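Local structure of light Chain (Clostridium botulinum, 6BVD) at residues V6-D14 against N83-I94; V16-R25 against S138-G146. The protein is a zinc metalloendopeptidase, the protease light chain of mosaic botulinum neurotoxin type HA, and probably cleaves a neuronal SNARE protein as its relatives do. One frame throughout, in Å; residues are numbered along the deposited sequence.

Contact 1 (V6-D14 against N83-I94); sequences VINSFNYDD and NTEKNKYLQIMI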
loop_
_atom_site.group_PDB
_atom_site.type_symbol
_atom_site.label_atom_id
_atom_site.label_comp_id
_atom_site.label_asym_id
_atom_site.label_seq_id
_atom_site.Cartn_x
_atom_site.Cartn_y
_atom_site.Cartn_z
ATOM N N VAL A 6 -1.884 -2.023 -13.771
ATOM C CA VAL A 6 -1.182 -0.935 -13.128
ATOM C C VAL A 6 -2.153 0.156 -12.656
ATOM O O VAL A 6 -2.990 0.645 -13.432
ATOM C CB VAL A 6 -0.156 -0.325 -14.114
ATOM C CG1 VAL A 6 0.467 0.938 -13.541
ATOM C CG2 VAL A 6 0.898 -1.377 -14.489
ATOM N N ILE A 7 -2.070 0.522 -11.378
ATOM C CA ILE A 7 -2.871 1.616 -10.847
ATOM C C ILE A 7 -2.040 2.899 -10.884
ATOM O O ILE A 7 -0.951 2.936 -10.320
ATOM C CB ILE A 7 -3.352 1.301 -9.403
ATOM C CG1 ILE A 7 -4.176 -0.007 -9.376
ATOM C CG2 ILE A 7 -4.135 2.457 -8.861
ATOM C CD1 ILE A 7 -5.396 -0.010 -10.341
ATOM N N ASN A 8 -2.512 3.938 -11.592
ATOM C CA ASN A 8 -1.771 5.208 -11.654
ATOM C C ASN A 8 -2.070 6.160 -10.499
ATOM O O ASN A 8 -3.178 6.158 -10.009
ATOM C CB ASN A 8 -2.100 5.909 -12.988
ATOM C CG ASN A 8 -1.792 5.036 -14.170
ATOM O OD1 ASN A 8 -0.676 4.554 -14.308
ATOM N ND2 ASN A 8 -2.772 4.818 -15.024
ATOM N N SER A 9 -1.111 7.007 -10.117
ATOM C CA SER A 9 -1.327 8.099 -9.149
ATOM C C SER A 9 -1.202 9.488 -9.822
ATOM O O SER A 9 -0.539 9.636 -10.851
ATOM C CB SER A 9 -0.344 8.003 -7.971
ATOM O OG SER A 9 -0.671 6.896 -7.137
ATOM N N PHE A 10 -1.890 10.472 -9.253
ATOM C CA PHE A 10 -1.968 11.841 -9.766
ATOM C C PHE A 10 -2.536 12.723 -8.658
ATOM O O PHE A 10 -3.244 12.236 -7.760
ATOM C CB PHE A 10 -2.857 11.933 -11.040
ATOM C CG PHE A 10 -3.846 10.781 -11.189
ATOM C CD1 PHE A 10 -4.875 10.598 -10.269
ATOM C CD2 PHE A 10 -3.714 9.871 -12.230
ATOM C CE1 PHE A 10 -5.771 9.536 -10.385
ATOM C CE2 PHE A 10 -4.607 8.796 -12.362
ATOM C CZ PHE A 10 -5.647 8.632 -11.447
ATOM N N ASN A 11 -2.219 14.008 -8.713
ATOM C CA ASN A 11 -2.881 15.008 -7.882
ATOM C C ASN A 11 -3.841 15.803 -8.772
ATOM O O ASN A 11 -3.610 15.885 -9.979
ATOM C CB ASN A 11 -1.842 15.913 -7.211
ATOM C CG ASN A 11 -0.746 15.111 -6.537
ATOM O OD1 ASN A 11 -0.964 14.568 -5.469
ATOM N ND2 ASN A 11 0.435 15.042 -7.157
ATOM N N TYR A 12 -4.907 16.375 -8.208
ATOM C CA TYR A 12 -5.880 17.078 -9.053
ATOM C C TYR A 12 -5.205 18.211 -9.844
ATOM O O TYR A 12 -5.595 18.499 -10.978
ATOM C CB TYR A 12 -7.035 17.658 -8.231
ATOM C CG TYR A 12 -8.119 18.192 -9.129
ATOM C CD1 TYR A 12 -9.010 17.333 -9.746
ATOM C CD2 TYR A 12 -8.199 19.554 -9.419
ATOM C CE1 TYR A 12 -9.995 17.822 -10.617
ATOM C CE2 TYR A 12 -9.169 20.049 -10.282
ATOM C CZ TYR A 12 -10.062 19.182 -10.868
ATOM O OH TYR A 12 -11.023 19.674 -11.728
ATOM N N ASP A 13 -4.200 18.841 -9.252
ATOM C CA ASP A 13 -3.554 19.969 -9.903
ATOM C C ASP A 13 -2.409 19.599 -10.851
ATOM O O ASP A 13 -1.830 20.491 -11.453
ATOM C CB ASP A 13 -3.017 20.945 -8.856
ATOM C CG ASP A 13 -4.110 21.785 -8.205
ATOM O OD1 ASP A 13 -5.238 21.908 -8.751
ATOM O OD2 ASP A 13 -3.824 22.335 -7.126
ATOM N N ASP A 14 -2.086 18.317 -11.007
ATOM C CA ASP A 14 -1.044 17.937 -11.967
ATOM C C ASP A 14 -1.430 18.414 -13.376
ATOM O O ASP A 14 -2.586 18.350 -13.785
ATOM C CB ASP A 14 -0.829 16.435 -12.032
ATOM C CG ASP A 14 -0.255 15.829 -10.754
ATOM O OD1 ASP A 14 0.141 16.558 -9.816
ATOM O OD2 ASP A 14 -0.212 14.576 -10.728
ATOM N N ASN A 83 -11.166 22.395 -5.199
ATOM C CA ASN A 83 -10.075 21.602 -5.740
ATOM C C ASN A 83 -9.415 20.724 -4.702
ATOM O O ASN A 83 -8.981 19.613 -5.011
ATOM C CB ASN A 83 -9.019 22.507 -6.363
ATOM C CG ASN A 83 -9.404 22.983 -7.751
ATOM O OD1 ASN A 83 -10.536 22.788 -8.210
ATOM N ND2 ASN A 83 -8.455 23.604 -8.432
ATOM N N THR A 84 -9.315 21.224 -3.473
ATOM C CA THR A 84 -8.733 20.424 -2.409
ATOM C C THR A 84 -9.571 19.158 -2.172
ATOM O O THR A 84 -9.033 18.057 -2.054
ATOM C CB THR A 84 -8.587 21.234 -1.102
ATOM O OG1 THR A 84 -7.592 22.243 -1.288
ATOM C CG2 THR A 84 -8.132 20.335 0.041
ATOM N N GLU A 85 -10.889 19.296 -2.118
ATOM C CA GLU A 85 -11.720 18.116 -1.909
ATOM C C GLU A 85 -11.773 17.193 -3.146
ATOM O O GLU A 85 -11.926 15.983 -3.002
ATOM C CB GLU A 85 -13.139 18.512 -1.484
ATOM C CG GLU A 85 -13.882 17.336 -0.812
ATOM C CD GLU A 85 -15.117 17.753 -0.020
ATOM O OE1 GLU A 85 -15.880 18.628 -0.484
ATOM O OE2 GLU A 85 -15.295 17.216 1.103
ATOM N N LYS A 86 -11.658 17.740 -4.358
ATOM C CA LYS A 86 -11.577 16.875 -5.537
ATOM C C LYS A 86 -10.295 16.020 -5.472
ATOM O O LYS A 86 -10.284 14.831 -5.838
ATOM C CB LYS A 86 -11.616 17.716 -6.833
ATOM C CG LYS A 86 -12.926 18.464 -6.993
ATOM C CD LYS A 86 -12.958 19.186 -8.379
ATOM C CE LYS A 86 -14.264 19.911 -8.678
ATOM N NZ LYS A 86 -14.459 21.175 -7.930
ATOM N N ASN A 87 -9.214 16.628 -4.989
ATOM C CA ASN A 87 -7.959 15.906 -4.873
ATOM C C ASN A 87 -8.059 14.811 -3.806
ATOM O O ASN A 87 -7.528 13.722 -3.970
ATOM C CB ASN A 87 -6.814 16.860 -4.552
ATOM C CG ASN A 87 -5.480 16.138 -4.466
ATOM O OD1 ASN A 87 -4.976 15.627 -5.467
ATOM N ND2 ASN A 87 -4.922 16.056 -3.271
ATOM N N LYS A 88 -8.744 15.114 -2.713
ATOM C CA LYS A 88 -8.922 14.131 -1.661
ATOM C C LYS A 88 -9.683 12.924 -2.214
ATOM O O LYS A 88 -9.270 11.785 -2.002
ATOM C CB LYS A 88 -9.661 14.745 -0.465
ATOM C CG LYS A 88 -9.595 13.857 0.771
ATOM C CD LYS A 88 -10.608 14.266 1.824
ATOM C CE LYS A 88 -10.506 13.360 3.055
ATOM N NZ LYS A 88 -11.499 13.748 4.092
ATOM N N TYR A 89 -10.761 13.198 -2.970
ATOM C CA TYR A 89 -11.573 12.181 -3.635
ATOM C C TYR A 89 -10.699 11.309 -4.561
ATOM O O TYR A 89 -10.816 10.078 -4.581
ATOM C CB TYR A 89 -12.741 12.864 -4.445
ATOM C CG TYR A 89 -13.619 11.906 -5.188
ATOM C CD1 TYR A 89 -14.876 11.536 -4.687
ATOM C CD2 TYR A 89 -13.207 11.376 -6.415
ATOM C CE1 TYR A 89 -15.677 10.634 -5.367
ATOM C CE2 TYR A 89 -14.000 10.488 -7.107
ATOM C CZ TYR A 89 -15.236 10.131 -6.592
ATOM O OH TYR A 89 -16.003 9.250 -7.303
ATOM N N LEU A 90 -9.851 11.948 -5.357
ATOM C CA LEU A 90 -8.923 11.224 -6.215
ATOM C C LEU A 90 -8.008 10.285 -5.386
ATOM O O LEU A 90 -7.804 9.148 -5.754
ATOM C CB LEU A 90 -8.037 12.186 -6.982
ATOM C CG LEU A 90 -8.599 12.811 -8.247
ATOM C CD1 LEU A 90 -7.461 13.565 -8.988
ATOM C CD2 LEU A 90 -9.234 11.748 -9.127
ATOM N N GLN A 91 -7.443 10.783 -4.296
ATOM C CA GLN A 91 -6.520 9.936 -3.517
ATOM C C GLN A 91 -7.217 8.738 -2.875
ATOM O O GLN A 91 -6.606 7.685 -2.669
ATOM C CB GLN A 91 -5.798 10.750 -2.437
ATOM C CG GLN A 91 -5.115 11.991 -2.974
ATOM C CD GLN A 91 -4.243 11.731 -4.189
ATOM O OE1 GLN A 91 -3.400 10.844 -4.187
ATOM N NE2 GLN A 91 -4.444 12.540 -5.250
ATOM N N ILE A 92 -8.465 8.914 -2.469
ATOM C CA ILE A 92 -9.200 7.809 -1.877
ATOM C C ILE A 92 -9.467 6.779 -2.960
ATOM O O ILE A 92 -9.315 5.587 -2.743
ATOM C CB ILE A 92 -10.509 8.329 -1.234
ATOM C CG1 ILE A 92 -10.142 9.251 -0.075
ATOM C CG2 ILE A 92 -11.467 7.171 -0.864
ATOM C CD1 ILE A 92 -11.330 9.964 0.551
ATOM N N MET A 93 -9.849 7.243 -4.148
ATOM C CA MET A 93 -10.123 6.337 -5.248
ATOM C C MET A 93 -8.852 5.546 -5.611
ATOM O O MET A 93 -8.912 4.340 -5.879
ATOM C CB MET A 93 -10.665 7.099 -6.481
ATOM C CG MET A 93 -12.014 7.744 -6.250
ATOM S SD MET A 93 -13.261 6.574 -5.699
ATOM C CE MET A 93 -13.311 5.402 -7.064
ATOM N N ILE A 94 -7.706 6.211 -5.579
ATOM C CA ILE A 94 -6.438 5.537 -5.807
ATOM C C ILE A 94 -6.240 4.449 -4.732
ATOM O O ILE A 94 -5.876 3.310 -5.000
ATOM C CB ILE A 94 -5.287 6.550 -5.762
ATOM C CG1 ILE A 94 -5.279 7.426 -7.022
ATOM C CG2 ILE A 94 -3.955 5.867 -5.680
ATOM C CD1 ILE A 94 -4.334 8.607 -6.898
HETATM O O HOH W 1 -2.280 14.432 -2.926
#

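Contact 2 (V16-R25 against S138-G146); sequences VNDNTIIYIR and SFNVKLANG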
loop_
_atom_site.group_PDB
_atom_site.type_symbol
_atom_site.label_atom_id
_atom_site.label_comp_id
_atom_site.label_asym_id
_atom_site.label_seq_id
_atom_site.Cartn_x
_atom_site.Cartn_y
_atom_site.Cartn_z
ATOM N N VAL A 16 -2.009 18.565 -17.463
ATOM C CA VAL A 16 -2.370 17.614 -18.521
ATOM C C VAL A 16 -1.112 16.995 -19.130
ATOM O O VAL A 16 -0.090 17.679 -19.259
ATOM C CB VAL A 16 -3.230 18.318 -19.602
ATOM C CG1 VAL A 16 -3.363 17.463 -20.905
ATOM C CG2 VAL A 16 -4.579 18.647 -19.008
ATOM N N ASN A 17 -1.146 15.705 -19.465
ATOM C CA ASN A 17 0.094 15.050 -19.917
ATOM C C ASN A 17 -0.141 14.092 -21.079
ATOM O O ASN A 17 0.732 13.297 -21.408
ATOM C CB ASN A 17 0.775 14.309 -18.730
ATOM C CG ASN A 17 -0.137 13.230 -18.101
ATOM O OD1 ASN A 17 -0.888 12.588 -18.804
ATOM N ND2 ASN A 17 0.003 12.989 -16.776
ATOM N N ASP A 18 -1.324 14.175 -21.693
ATOM C CA ASP A 18 -1.701 13.354 -22.851
ATOM C C ASP A 18 -1.597 11.849 -22.619
ATOM O O ASP A 18 -1.434 11.089 -23.562
ATOM C CB ASP A 18 -0.834 13.704 -24.074
ATOM C CG ASP A 18 -1.012 15.136 -24.530
ATOM O OD1 ASP A 18 -1.930 15.812 -24.033
ATOM O OD2 ASP A 18 -0.225 15.588 -25.399
ATOM N N ASN A 19 -1.637 11.415 -21.360
ATOM C CA ASN A 19 -1.492 10.001 -21.052
ATOM C C ASN A 19 -2.434 9.637 -19.896
ATOM O O ASN A 19 -3.461 9.004 -20.127
ATOM C CB ASN A 19 -0.032 9.642 -20.717
ATOM C CG ASN A 19 0.124 8.199 -20.280
ATOM O OD1 ASN A 19 -0.628 7.323 -20.709
ATOM N ND2 ASN A 19 1.102 7.942 -19.413
ATOM N N THR A 20 -2.108 10.074 -18.679
ATOM C CA THR A 20 -3.002 9.781 -17.545
ATOM C C THR A 20 -3.907 10.936 -17.159
ATOM O O THR A 20 -4.842 10.758 -16.355
ATOM C CB THR A 20 -2.201 9.330 -16.290
ATOM O OG1 THR A 20 -1.166 10.275 -15.973
ATOM C CG2 THR A 20 -1.559 8.000 -16.561
ATOM N N ILE A 21 -3.631 12.128 -17.713
ATOM C CA ILE A 21 -4.444 13.293 -17.411
ATOM C C ILE A 21 -4.706 14.112 -18.657
ATOM O O ILE A 21 -3.762 14.731 -19.185
ATOM C CB ILE A 21 -3.785 14.210 -16.402
ATOM C CG1 ILE A 21 -3.449 13.459 -15.103
ATOM C CG2 ILE A 21 -4.695 15.360 -16.075
ATOM C CD1 ILE A 21 -2.788 14.352 -14.124
ATOM N N ILE A 22 -5.969 14.115 -19.081
ATOM C CA ILE A 22 -6.425 14.857 -20.276
ATOM C C ILE A 22 -7.790 15.462 -19.995
ATOM O O ILE A 22 -8.411 15.156 -18.987
ATOM C CB ILE A 22 -6.546 13.976 -21.534
ATOM C CG1 ILE A 22 -7.592 12.893 -21.293
ATOM C CG2 ILE A 22 -5.235 13.338 -21.926
ATOM C CD1 ILE A 22 -7.626 11.884 -22.375
ATOM N N TYR A 23 -8.237 16.378 -20.855
ATOM C CA TYR A 23 -9.627 16.841 -20.776
ATOM C C TYR A 23 -10.539 15.968 -21.608
ATOM O O TYR A 23 -10.220 15.647 -22.762
ATOM C CB TYR A 23 -9.740 18.307 -21.211
ATOM C CG TYR A 23 -9.453 19.244 -20.053
ATOM C CD1 TYR A 23 -10.486 19.858 -19.344
ATOM C CD2 TYR A 23 -8.149 19.488 -19.648
ATOM C CE1 TYR A 23 -10.220 20.698 -18.272
ATOM C CE2 TYR A 23 -7.872 20.321 -18.586
ATOM C CZ TYR A 23 -8.903 20.929 -17.909
ATOM O OH TYR A 23 -8.601 21.753 -16.859
ATOM N N ILE A 24 -11.681 15.547 -21.066
ATOM C CA ILE A 24 -12.512 14.725 -21.918
ATOM C C ILE A 24 -13.919 15.298 -22.041
ATOM O O ILE A 24 -14.431 15.937 -21.132
ATOM C CB ILE A 24 -12.594 13.264 -21.438
ATOM C CG1 ILE A 24 -13.528 13.122 -20.259
ATOM C CG2 ILE A 24 -11.239 12.735 -21.091
ATOM C CD1 ILE A 24 -13.508 11.700 -19.682
ATOM N N ARG A 25 -14.523 15.067 -23.192
ATOM C CA ARG A 25 -15.917 15.481 -23.456
ATOM C C ARG A 25 -16.778 14.261 -23.234
ATOM O O ARG A 25 -16.821 13.394 -24.099
ATOM C CB ARG A 25 -16.083 15.999 -24.891
ATOM C CG ARG A 25 -17.461 16.655 -25.142
ATOM C CD ARG A 25 -17.606 17.131 -26.623
ATOM N NE ARG A 25 -17.715 15.992 -27.547
ATOM C CZ ARG A 25 -17.976 16.114 -28.843
ATOM N NH1 ARG A 25 -18.176 17.314 -29.341
ATOM N NH2 ARG A 25 -18.058 15.045 -29.624
ATOM N N SER A 138 -16.756 5.761 -28.202
ATOM C CA SER A 138 -15.635 6.686 -28.122
ATOM C C SER A 138 -16.079 8.085 -27.708
ATOM O O SER A 138 -17.273 8.387 -27.663
ATOM C CB SER A 138 -14.891 6.700 -29.472
ATOM O OG SER A 138 -15.720 7.273 -30.448
ATOM N N PHE A 139 -15.117 8.926 -27.330
ATOM C CA PHE A 139 -15.397 10.317 -26.957
ATOM C C PHE A 139 -14.262 11.244 -27.376
ATOM O O PHE A 139 -13.113 10.800 -27.542
ATOM C CB PHE A 139 -15.638 10.456 -25.445
ATOM C CG PHE A 139 -14.636 9.699 -24.592
ATOM C CD1 PHE A 139 -13.403 10.255 -24.274
ATOM C CD2 PHE A 139 -14.947 8.426 -24.101
ATOM C CE1 PHE A 139 -12.460 9.573 -23.490
ATOM C CE2 PHE A 139 -14.012 7.716 -23.312
ATOM C CZ PHE A 139 -12.753 8.294 -23.016
ATOM N N ASN A 140 -14.581 12.529 -27.535
ATOM C CA ASN A 140 -13.527 13.532 -27.752
ATOM C C ASN A 140 -12.662 13.803 -26.527
ATOM O O ASN A 140 -13.164 13.923 -25.406
ATOM C CB ASN A 140 -14.125 14.868 -28.227
ATOM C CG ASN A 140 -14.514 14.842 -29.688
ATOM O OD1 ASN A 140 -14.422 13.800 -30.326
ATOM N ND2 ASN A 140 -14.914 15.991 -30.233
ATOM N N VAL A 141 -11.351 13.931 -26.741
ATOM C CA VAL A 141 -10.465 14.408 -25.683
ATOM C C VAL A 141 -9.600 15.562 -26.207
ATOM O O VAL A 141 -9.264 15.620 -27.396
ATOM C CB VAL A 141 -9.535 13.305 -25.097
ATOM C CG1 VAL A 141 -10.318 12.027 -24.793
ATOM C CG2 VAL A 141 -8.361 13.011 -25.990
ATOM N N LYS A 142 -9.295 16.503 -25.329
ATOM C CA LYS A 142 -8.501 17.664 -25.709
ATOM C C LYS A 142 -7.091 17.549 -25.111
ATOM O O LYS A 142 -6.916 17.416 -23.886
ATOM C CB LYS A 142 -9.217 18.947 -25.281
ATOM C CG LYS A 142 -8.518 20.244 -25.692
ATOM C CD LYS A 142 -9.223 21.449 -25.093
ATOM C CE LYS A 142 -10.590 21.680 -25.744
ATOM N NZ LYS A 142 -11.345 22.778 -25.046
ATOM N N LEU A 143 -6.089 17.495 -25.980
ATOM C CA LEU A 143 -4.714 17.314 -25.549
ATOM C C LEU A 143 -4.041 18.602 -25.013
ATOM O O LEU A 143 -4.615 19.700 -25.045
ATOM C CB LEU A 143 -3.897 16.709 -26.699
ATOM C CG LEU A 143 -4.415 15.362 -27.227
ATOM C CD1 LEU A 143 -3.645 14.925 -28.465
ATOM C CD2 LEU A 143 -4.410 14.231 -26.168
ATOM N N ALA A 144 -2.817 18.447 -24.514
ATOM C CA ALA A 144 -2.068 19.561 -23.944
ATOM C C ALA A 144 -1.905 20.720 -24.937
ATOM O O ALA A 144 -2.038 21.884 -24.560
ATOM C CB ALA A 144 -0.706 19.090 -23.484
ATOM N N ASN A 145 -1.647 20.409 -26.201
ATOM C CA ASN A 145 -1.491 21.479 -27.202
ATOM C C ASN A 145 -2.839 21.968 -27.722
ATOM O O ASN A 145 -2.898 22.802 -28.631
ATOM C CB ASN A 145 -0.616 21.040 -28.393
ATOM C CG ASN A 145 -1.243 19.917 -29.216
ATOM O OD1 ASN A 145 -2.405 19.568 -29.046
ATOM N ND2 ASN A 145 -0.482 19.397 -30.166
ATOM N N GLY A 146 -3.923 21.398 -27.213
ATOM C CA GLY A 146 -5.237 21.816 -27.657
ATOM C C GLY A 146 -5.841 21.019 -28.805
ATOM O O GLY A 146 -7.002 21.252 -29.135
HETATM O O HOH W 2 -0.424 17.690 -26.899
HETATM O O HOH W 3 -17.285 13.399 -26.562
#

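Contact 1 (V6-D14 against N83-I94)
Tyr-12 and Asn-87 meet through similar first torsions: each has CG opposite its own backbone N (chi1 -172° and -178°). This lays the Tyr-12 ring beside Lys-86 and brings the Asn-87 amide up to the loop backbone. Asn-87 OD1 accepts from Tyr-12 N at 2.8 Å, with the donor tilted from the carbonyl plane. Gln-91 is bent at chi2, and its NE2 gives a nearly straight bond of 2.8 Å to Phe-10 O, in the carbonyl plane. Two successive helix turns thus read the loop backbone through side-chain amides. A water joins Asn-11 OD1 to Asn-87 ND2.

Lys-86 lies alongside Tyr-12. Lys-86 CB sits over one face of the Tyr-12 ring, 4.2 Å from its centroid, as a CH-pi contact. Lys-86 NZ is hydrogen-bonded to Leu-80 O. Leu-90 CD1 comes to the ring edge, 4.1 Å from Tyr-12 CD1. It also touches Phe-10. Ile-94 CD1 approaches Phe-10 CE1 at 3.9 Å, while Ile-94 CG2 meets Ser-9 OG.

Within the loop, a type I turn runs from Asn-11 to Asp-14. Asp-14 OD2 accepts from Asn-11 N and from Ala-397 N of the second subunit. Asn-11 ND2 donates to Asp-14 OD1 and also to Ile-395 O of that subunit. The chemistry implies that an irregular N-terminal segment is held on helix 83-100 by two side-chain amide hydrogen bonds to its backbone, with apolar packing beside them.

Contact 2 (V16-R25 against S138-G146)
Tyr-23 and Lys-142 form the hydrogen-bonded pair of a short antiparallel bridge. Lys-142 N donates to Tyr-23 O at 2.9 Å, and the return bond from Tyr-23 N to Lys-142 O is weak. Arg-25 N to Asn-140 O follows at 2.8 Å, almost straight at 171°. Ile-24 and Val-141 are the non-hydrogen-bonded pair between these bonds. A water accepts from Arg-25 NE and Asn-140 N and donates to Arg-25 O.

Apolar contacts gather on the side of the sheet that carries Ile-24 and Val-141. Ile-22 CD1 presses on Val-141 CB at 3.6 Å. Ile-24 CG2 meets Val-141 CG1. Ile-24 CG2 also lies 4.2 Å from Phe-139 CE1.

The strands are neighbours in a mixed sheet of the light-chain protease fold. Strand 36-40 flanks 21-24, and strand 148-152 flanks 138-142.

One stack of flat polar groups lies at the Arg-25 end. The Asn-140 amide is 9° from parallel to the guanidinium, with ND2 over its centre. Both are donors, so Asn-140 ND2 and Arg-25 NH2 at 3.3 Å do not bond. Arg-25 NH1 bonds to Asn-33 OD1.

Side-chain to backbone bonds shape the other end. With CG opposite its carbonyl carbon (chi1 -62°), the Asp-18 carboxylate reaches Ala-144, and the syn lone pair of Asp-18 OD1 accepts from Ala-144 N at 2.8 Å. A water links Asp-18 OD2 to Asn-145 N. Asn-17 OD1 accepts from Asn-19 N in an Asx turn and also from Ile-21 N.

Overall arrangement
The centres of contacts 1 and 2 lie about 17 Å apart, on the same side of the centre of the chain. Their segments alternate in sequence: 6-14, 16-25, 83-94, 138-146. The first two are almost continuous, so one N-terminal run meets helix 83-100 and then enters the mixed sheet as strand 21-24. The contacts also touch directly. Ile-21 CD1 packs on Asp-14 CB at 3.5 Å and on Phe-10 CB. Strand 36-40 borders both, with Phe-39 meeting Phe-10, Tyr-12 and Ile-21. Together they tie the N-terminal run of the light chain to a helix about 70 residues on and to a sheet strand more than 110 residues on.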